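Local atomic coordinates of alternansucrase (Leuconostoc mesenteroides, PDB entry 6HVG), a protein that belongs to glycoside hydrolase family 70, with a barrel-type core that carries a calcium site and choline-binding-type repeats at both ends of its sequence. Residues 1101-1115 with 1153-1165. Sequence-based numbering, arbitrary orientation.
Sequences FLDSFLNNGYAFTDR and IADWVPDQIYALP. With CA (calcium ion), chain C.
Ala1111 sets its methyl squarely over the ring of Tyr1162: CB of Ala1111 lies 3.3 Å from the centroid of the Tyr1162 ring and 12° off the ring normal, a CH-pi contact. A backbone bond, Tyr1162 N to Phe1112 O at 2.8 Å, ties the two chain segments together right beside the ring. The Tyr1162 hydroxyl reaches CB and CD2 of Phe1101. Thr1113 continues the seam, resting CG2 against the carbonyls of Tyr1162 and Ala1163.

Next along the contact, the Phe1112 ring runs out between Val1157 and Ile1161. With chi1 at 44°, CG sits between the backbone N and carbonyl carbon, and the ring swings back to the segment 1153-1165 although its CB points away. CE2 of Phe1112 packs 3.7 Å from Val1157 CG1, and Val1157 O meets the ring at its edge. Two waters fill in around this ring: one joins Tyr1110 O to Gln1160 O, the other donates to Val1157 O at 2.6 Å and to Gln1160 O.

At the far end the Tyr1110 hydroxyl makes a weak hydrogen bond to Asp1155 OD2, the ring and carboxylate planes 83° apart; OD1 of the same carboxylate pairs with Arg619 on the neighbouring barrel strand.

Asp1159 turns away and binds calcium through OD1 (2.2 Å), alongside Glu575, Asp581 and Asn625. The loop leaving barrel strand 1151-1156 is thus gripped on two sides, by the metal and by a largely apolar seam in which water meets the carbonyls of Tyr1110, Val1157 and Gln1160.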
loop_
_atom_site.group_PDB
_atom_site.type_symbol
_atom_site.label_atom_id
_atom_site.label_comp_id
_atom_site.label_asym_id
_atom_site.label_seq_id
_atom_site.Cartn_x
_atom_site.Cartn_y
_atom_site.Cartn_z
ATOM N N PHE A 1101 -4.270 0.284 -10.680
ATOM C CA PHE A 1101 -3.165 1.026 -10.045
ATOM C C PHE A 1101 -2.795 2.279 -10.856
ATOM O O PHE A 1101 -3.035 2.317 -12.056
ATOM C CB PHE A 1101 -1.974 0.102 -9.892
ATOM C CG PHE A 1101 -0.905 0.631 -8.995
ATOM C CD1 PHE A 1101 -1.164 0.897 -7.667
ATOM C CD2 PHE A 1101 0.386 0.846 -9.486
ATOM C CE1 PHE A 1101 -0.160 1.399 -6.852
ATOM C CE2 PHE A 1101 1.391 1.338 -8.690
ATOM C CZ PHE A 1101 1.120 1.614 -7.366
ATOM N N LEU A 1102 -2.204 3.289 -10.211
ATOM C CA LEU A 1102 -1.890 4.552 -10.895
ATOM C C LEU A 1102 -0.895 4.429 -12.067
ATOM O O LEU A 1102 -1.002 5.165 -13.047
ATOM C CB LEU A 1102 -1.471 5.645 -9.911
ATOM C CG LEU A 1102 -0.064 5.786 -9.310
ATOM C CD1 LEU A 1102 0.015 7.143 -8.671
ATOM C CD2 LEU A 1102 0.212 4.737 -8.256
ATOM N N ASP A 1103 0.034 3.478 -11.982
ATOM C CA ASP A 1103 0.914 3.151 -13.108
ATOM C C ASP A 1103 0.126 2.885 -14.378
ATOM O O ASP A 1103 0.554 3.264 -15.461
ATOM C CB ASP A 1103 1.767 1.918 -12.816
ATOM C CG ASP A 1103 2.887 2.190 -11.843
ATOM O OD1 ASP A 1103 2.965 3.334 -11.355
ATOM O OD2 ASP A 1103 3.673 1.223 -11.561
ATOM N N SER A 1104 -1.014 2.217 -14.237
ATOM C CA SER A 1104 -1.789 1.791 -15.380
ATOM C C SER A 1104 -2.559 2.956 -15.952
ATOM O O SER A 1104 -2.470 3.232 -17.152
ATOM C CB SER A 1104 -2.735 0.648 -15.020
ATOM O OG SER A 1104 -3.234 0.022 -16.189
ATOM N N PHE A 1105 -3.316 3.652 -15.125
ATOM C CA PHE A 1105 -4.160 4.724 -15.659
ATOM C C PHE A 1105 -3.414 6.035 -15.916
ATOM O O PHE A 1105 -3.910 6.885 -16.660
ATOM C CB PHE A 1105 -5.447 4.925 -14.826
ATOM C CG PHE A 1105 -5.231 5.288 -13.380
ATOM C CD1 PHE A 1105 -4.897 6.582 -13.030
ATOM C CD2 PHE A 1105 -5.450 4.359 -12.367
ATOM C CE1 PHE A 1105 -4.715 6.934 -11.713
ATOM C CE2 PHE A 1105 -5.277 4.721 -11.032
ATOM C CZ PHE A 1105 -4.896 6.011 -10.703
ATOM N N LEU A 1106 -2.219 6.190 -15.349
ATOM C CA LEU A 1106 -1.345 7.295 -15.741
ATOM C C LEU A 1106 -0.359 6.946 -16.875
ATOM O O LEU A 1106 0.497 7.742 -17.221
ATOM C CB LEU A 1106 -0.604 7.866 -14.522
ATOM C CG LEU A 1106 -1.468 8.557 -13.449
ATOM C CD1 LEU A 1106 -0.588 9.106 -12.343
ATOM C CD2 LEU A 1106 -2.274 9.676 -14.068
ATOM N N ASN A 1107 -0.483 5.766 -17.454
ATOM C CA ASN A 1107 0.261 5.404 -18.648
ATOM C C ASN A 1107 1.768 5.620 -18.572
ATOM O O ASN A 1107 2.423 5.898 -19.587
ATOM C CB ASN A 1107 -0.322 6.138 -19.854
ATOM C CG ASN A 1107 -1.803 5.839 -20.060
ATOM O OD1 ASN A 1107 -2.270 4.742 -19.795
ATOM N ND2 ASN A 1107 -2.537 6.819 -20.530
ATOM N N ASN A 1108 2.327 5.452 -17.379
ATOM C CA ASN A 1108 3.729 5.772 -17.180
ATOM C C ASN A 1108 4.688 4.723 -17.702
ATOM O O ASN A 1108 5.911 4.956 -17.756
ATOM C CB ASN A 1108 4.026 6.111 -15.719
ATOM C CG ASN A 1108 3.827 4.946 -14.798
ATOM O OD1 ASN A 1108 3.958 3.800 -15.204
ATOM N ND2 ASN A 1108 3.556 5.234 -13.537
ATOM N N GLY A 1109 4.147 3.564 -18.073
ATOM C CA GLY A 1109 4.961 2.504 -18.691
ATOM C C GLY A 1109 5.347 1.372 -17.771
ATOM O O GLY A 1109 5.778 0.330 -18.245
ATOM N N TYR A 1110 5.199 1.577 -16.457
ATOM C CA TYR A 1110 5.431 0.502 -15.489
ATOM C C TYR A 1110 4.345 -0.562 -15.494
ATOM O O TYR A 1110 4.589 -1.670 -15.033
ATOM C CB TYR A 1110 5.619 1.047 -14.072
ATOM C CG TYR A 1110 6.996 1.613 -13.864
ATOM C CD1 TYR A 1110 8.109 0.775 -13.804
ATOM C CD2 TYR A 1110 7.203 2.975 -13.784
ATOM C CE1 TYR A 1110 9.383 1.284 -13.639
ATOM C CE2 TYR A 1110 8.474 3.487 -13.619
ATOM C CZ TYR A 1110 9.554 2.646 -13.546
ATOM O OH TYR A 1110 10.808 3.188 -13.394
ATOM N N ALA A 1111 3.164 -0.236 -16.024
ATOM C CA ALA A 1111 2.072 -1.204 -16.148
ATOM C C ALA A 1111 1.789 -1.422 -17.622
ATOM O O ALA A 1111 1.328 -0.526 -18.300
ATOM C CB ALA A 1111 0.829 -0.701 -15.427
ATOM N N PHE A 1112 2.033 -2.634 -18.097
ATOM C CA PHE A 1112 1.946 -2.923 -19.503
ATOM C C PHE A 1112 1.330 -4.282 -19.786
ATOM O O PHE A 1112 1.402 -5.187 -18.978
ATOM C CB PHE A 1112 3.343 -2.880 -20.133
ATOM C CG PHE A 1112 4.400 -3.578 -19.323
ATOM C CD1 PHE A 1112 4.591 -4.945 -19.450
ATOM C CD2 PHE A 1112 5.206 -2.857 -18.453
ATOM C CE1 PHE A 1112 5.542 -5.593 -18.699
ATOM C CE2 PHE A 1112 6.176 -3.493 -17.701
ATOM C CZ PHE A 1112 6.343 -4.870 -17.828
ATOM N N THR A 1113 0.731 -4.403 -20.966
ATOM C CA THR A 1113 0.187 -5.659 -21.477
ATOM C C THR A 1113 1.201 -6.423 -22.331
ATOM O O THR A 1113 1.298 -7.635 -22.228
ATOM C CB THR A 1113 -1.039 -5.383 -22.369
ATOM O OG1 THR A 1113 -0.719 -4.313 -23.281
ATOM C CG2 THR A 1113 -2.250 -5.008 -21.497
ATOM N N ASP A 1114 1.951 -5.696 -23.151
ATOM C CA ASP A 1114 2.900 -6.269 -24.105
ATOM C C ASP A 1114 4.306 -5.769 -23.801
ATOM O O ASP A 1114 4.595 -4.573 -23.899
ATOM C CB ASP A 1114 2.494 -5.855 -25.513
ATOM C CG ASP A 1114 3.184 -6.657 -26.599
ATOM O OD1 ASP A 1114 4.211 -7.316 -26.324
ATOM O OD2 ASP A 1114 2.675 -6.660 -27.729
ATOM N N ARG A 1115 5.189 -6.679 -23.411
ATOM C CA ARG A 1115 6.537 -6.270 -22.985
ATOM C C ARG A 1115 7.398 -5.783 -24.152
ATOM O O ARG A 1115 8.366 -5.048 -23.937
ATOM C CB ARG A 1115 7.257 -7.410 -22.299
ATOM C CG ARG A 1115 6.444 -8.069 -21.210
ATOM C CD ARG A 1115 7.284 -8.891 -20.269
ATOM N NE ARG A 1115 8.033 -9.884 -20.989
ATOM C CZ ARG A 1115 9.015 -10.582 -20.449
ATOM N NH1 ARG A 1115 9.345 -10.411 -19.175
ATOM N NH2 ARG A 1115 9.660 -11.465 -21.194
ATOM N N ILE A 1153 19.617 4.125 -20.661
ATOM C CA ILE A 1153 19.251 3.041 -19.743
ATOM C C ILE A 1153 17.837 2.558 -20.008
ATOM O O ILE A 1153 16.892 3.346 -20.047
ATOM C CB ILE A 1153 19.386 3.471 -18.266
ATOM C CG1 ILE A 1153 20.848 3.481 -17.852
ATOM C CG2 ILE A 1153 18.659 2.522 -17.355
ATOM C CD1 ILE A 1153 21.089 4.294 -16.600
ATOM N N ALA A 1154 17.711 1.250 -20.172
ATOM C CA ALA A 1154 16.421 0.591 -20.330
ATOM C C ALA A 1154 15.888 0.168 -18.976
ATOM O O ALA A 1154 16.614 -0.428 -18.205
ATOM C CB ALA A 1154 16.588 -0.643 -21.210
ATOM N N ASP A 1155 14.626 0.461 -18.688
ATOM C CA ASP A 1155 13.994 -0.022 -17.454
ATOM C C ASP A 1155 13.548 -1.470 -17.663
ATOM O O ASP A 1155 12.626 -1.738 -18.415
ATOM C CB ASP A 1155 12.801 0.860 -17.044
ATOM C CG ASP A 1155 12.730 1.092 -15.537
ATOM O OD1 ASP A 1155 13.050 0.180 -14.773
ATOM O OD2 ASP A 1155 12.361 2.191 -15.102
ATOM N N TRP A 1156 14.233 -2.398 -17.009
ATOM C CA TRP A 1156 13.926 -3.833 -17.101
ATOM C C TRP A 1156 12.951 -4.199 -15.972
ATOM O O TRP A 1156 13.292 -4.123 -14.775
ATOM C CB TRP A 1156 15.224 -4.622 -16.962
ATOM C CG TRP A 1156 15.212 -6.031 -17.395
ATOM C CD1 TRP A 1156 14.655 -6.532 -18.528
ATOM C CD2 TRP A 1156 15.854 -7.142 -16.736
ATOM N NE1 TRP A 1156 14.892 -7.889 -18.614
ATOM C CE2 TRP A 1156 15.631 -8.282 -17.528
ATOM C CE3 TRP A 1156 16.602 -7.276 -15.569
ATOM C CZ2 TRP A 1156 16.135 -9.541 -17.189
ATOM C CZ3 TRP A 1156 17.106 -8.544 -15.230
ATOM C CH2 TRP A 1156 16.866 -9.650 -16.035
ATOM N N VAL A 1157 11.742 -4.597 -16.364
ATOM C CA VAL A 1157 10.620 -4.766 -15.440
ATOM C C VAL A 1157 10.095 -6.195 -15.449
ATOM O O VAL A 1157 9.024 -6.451 -15.935
ATOM C CB VAL A 1157 9.493 -3.766 -15.791
ATOM C CG1 VAL A 1157 8.356 -3.857 -14.786
ATOM C CG2 VAL A 1157 10.050 -2.355 -15.805
ATOM N N PRO A 1158 10.844 -7.130 -14.877
ATOM C CA PRO A 1158 10.469 -8.538 -14.926
ATOM C C PRO A 1158 9.425 -9.030 -13.913
ATOM O O PRO A 1158 8.945 -10.158 -14.064
ATOM C CB PRO A 1158 11.807 -9.242 -14.670
ATOM C CG PRO A 1158 12.537 -8.313 -13.788
ATOM C CD PRO A 1158 12.173 -6.947 -14.274
ATOM N N ASP A 1159 9.075 -8.232 -12.899
ATOM C CA ASP A 1159 8.200 -8.709 -11.823
ATOM C C ASP A 1159 6.753 -8.982 -12.250
ATOM O O ASP A 1159 6.150 -9.944 -11.777
ATOM C CB ASP A 1159 8.195 -7.755 -10.639
ATOM C CG ASP A 1159 7.284 -8.235 -9.499
ATOM O OD1 ASP A 1159 7.540 -9.288 -8.896
ATOM O OD2 ASP A 1159 6.269 -7.562 -9.228
ATOM N N GLN A 1160 6.170 -8.149 -13.110
ATOM C CA GLN A 1160 4.747 -8.303 -13.422
ATOM C C GLN A 1160 4.325 -7.844 -14.805
ATOM O O GLN A 1160 5.089 -7.221 -15.534
ATOM C CB GLN A 1160 3.865 -7.612 -12.346
ATOM C CG GLN A 1160 3.751 -6.099 -12.437
ATOM C CD GLN A 1160 5.020 -5.360 -12.040
ATOM O OE1 GLN A 1160 5.649 -5.700 -11.028
ATOM N NE2 GLN A 1160 5.391 -4.332 -12.809
ATOM N N ILE A 1161 3.072 -8.144 -15.133
ATOM C CA ILE A 1161 2.454 -7.744 -16.378
ATOM C C ILE A 1161 0.963 -7.537 -16.086
ATOM O O ILE A 1161 0.417 -8.215 -15.226
ATOM C CB ILE A 1161 2.732 -8.808 -17.461
ATOM C CG1 ILE A 1161 2.268 -8.343 -18.841
ATOM C CG2 ILE A 1161 2.103 -10.142 -17.098
ATOM C CD1 ILE A 1161 2.788 -9.218 -19.957
ATOM N N TYR A 1162 0.320 -6.589 -16.767
ATOM C CA TYR A 1162 -1.075 -6.225 -16.475
ATOM C C TYR A 1162 -2.067 -6.652 -17.542
ATOM O O TYR A 1162 -1.704 -6.906 -18.671
ATOM C CB TYR A 1162 -1.219 -4.709 -16.346
ATOM C CG TYR A 1162 -0.700 -4.068 -15.073
ATOM C CD1 TYR A 1162 0.654 -4.073 -14.756
ATOM C CD2 TYR A 1162 -1.566 -3.377 -14.226
ATOM C CE1 TYR A 1162 1.127 -3.421 -13.630
ATOM C CE2 TYR A 1162 -1.104 -2.741 -13.088
ATOM C CZ TYR A 1162 0.242 -2.755 -12.798
ATOM O OH TYR A 1162 0.684 -2.073 -11.684
ATOM N N ALA A 1163 -3.337 -6.689 -17.162
ATOM C CA ALA A 1163 -4.453 -6.761 -18.098
ATOM C C ALA A 1163 -4.265 -7.759 -19.243
ATOM O O ALA A 1163 -4.194 -7.369 -20.424
ATOM C CB ALA A 1163 -4.733 -5.382 -18.640
ATOM N N LEU A 1164 -4.196 -9.042 -18.884
ATOM C CA LEU A 1164 -4.141 -10.135 -19.853
ATOM C C LEU A 1164 -5.586 -10.535 -20.213
ATOM O O LEU A 1164 -6.387 -10.756 -19.324
ATOM C CB LEU A 1164 -3.390 -11.312 -19.247
ATOM C CG LEU A 1164 -1.964 -10.967 -18.798
ATOM C CD1 LEU A 1164 -1.457 -11.932 -17.750
ATOM C CD2 LEU A 1164 -0.996 -10.936 -19.963
ATOM N N PRO A 1165 -5.924 -10.608 -21.518
ATOM C CA PRO A 1165 -7.332 -10.696 -21.915
ATOM C C PRO A 1165 -7.999 -12.081 -21.810
ATOM O O PRO A 1165 -9.222 -12.161 -21.879
ATOM C CB PRO A 1165 -7.302 -10.267 -23.380
ATOM C CG PRO A 1165 -5.961 -10.702 -23.857
ATOM C CD PRO A 1165 -5.038 -10.467 -22.692
HETATM CA CA CA C . 7.200 -11.155 -7.822
HETATM O O HOH W 1 4.056 -4.339 -15.635
HETATM O O HOH W 2 7.676 -8.133 -17.338
HETATM O O HOH W 3 7.856 -11.673 -10.040
#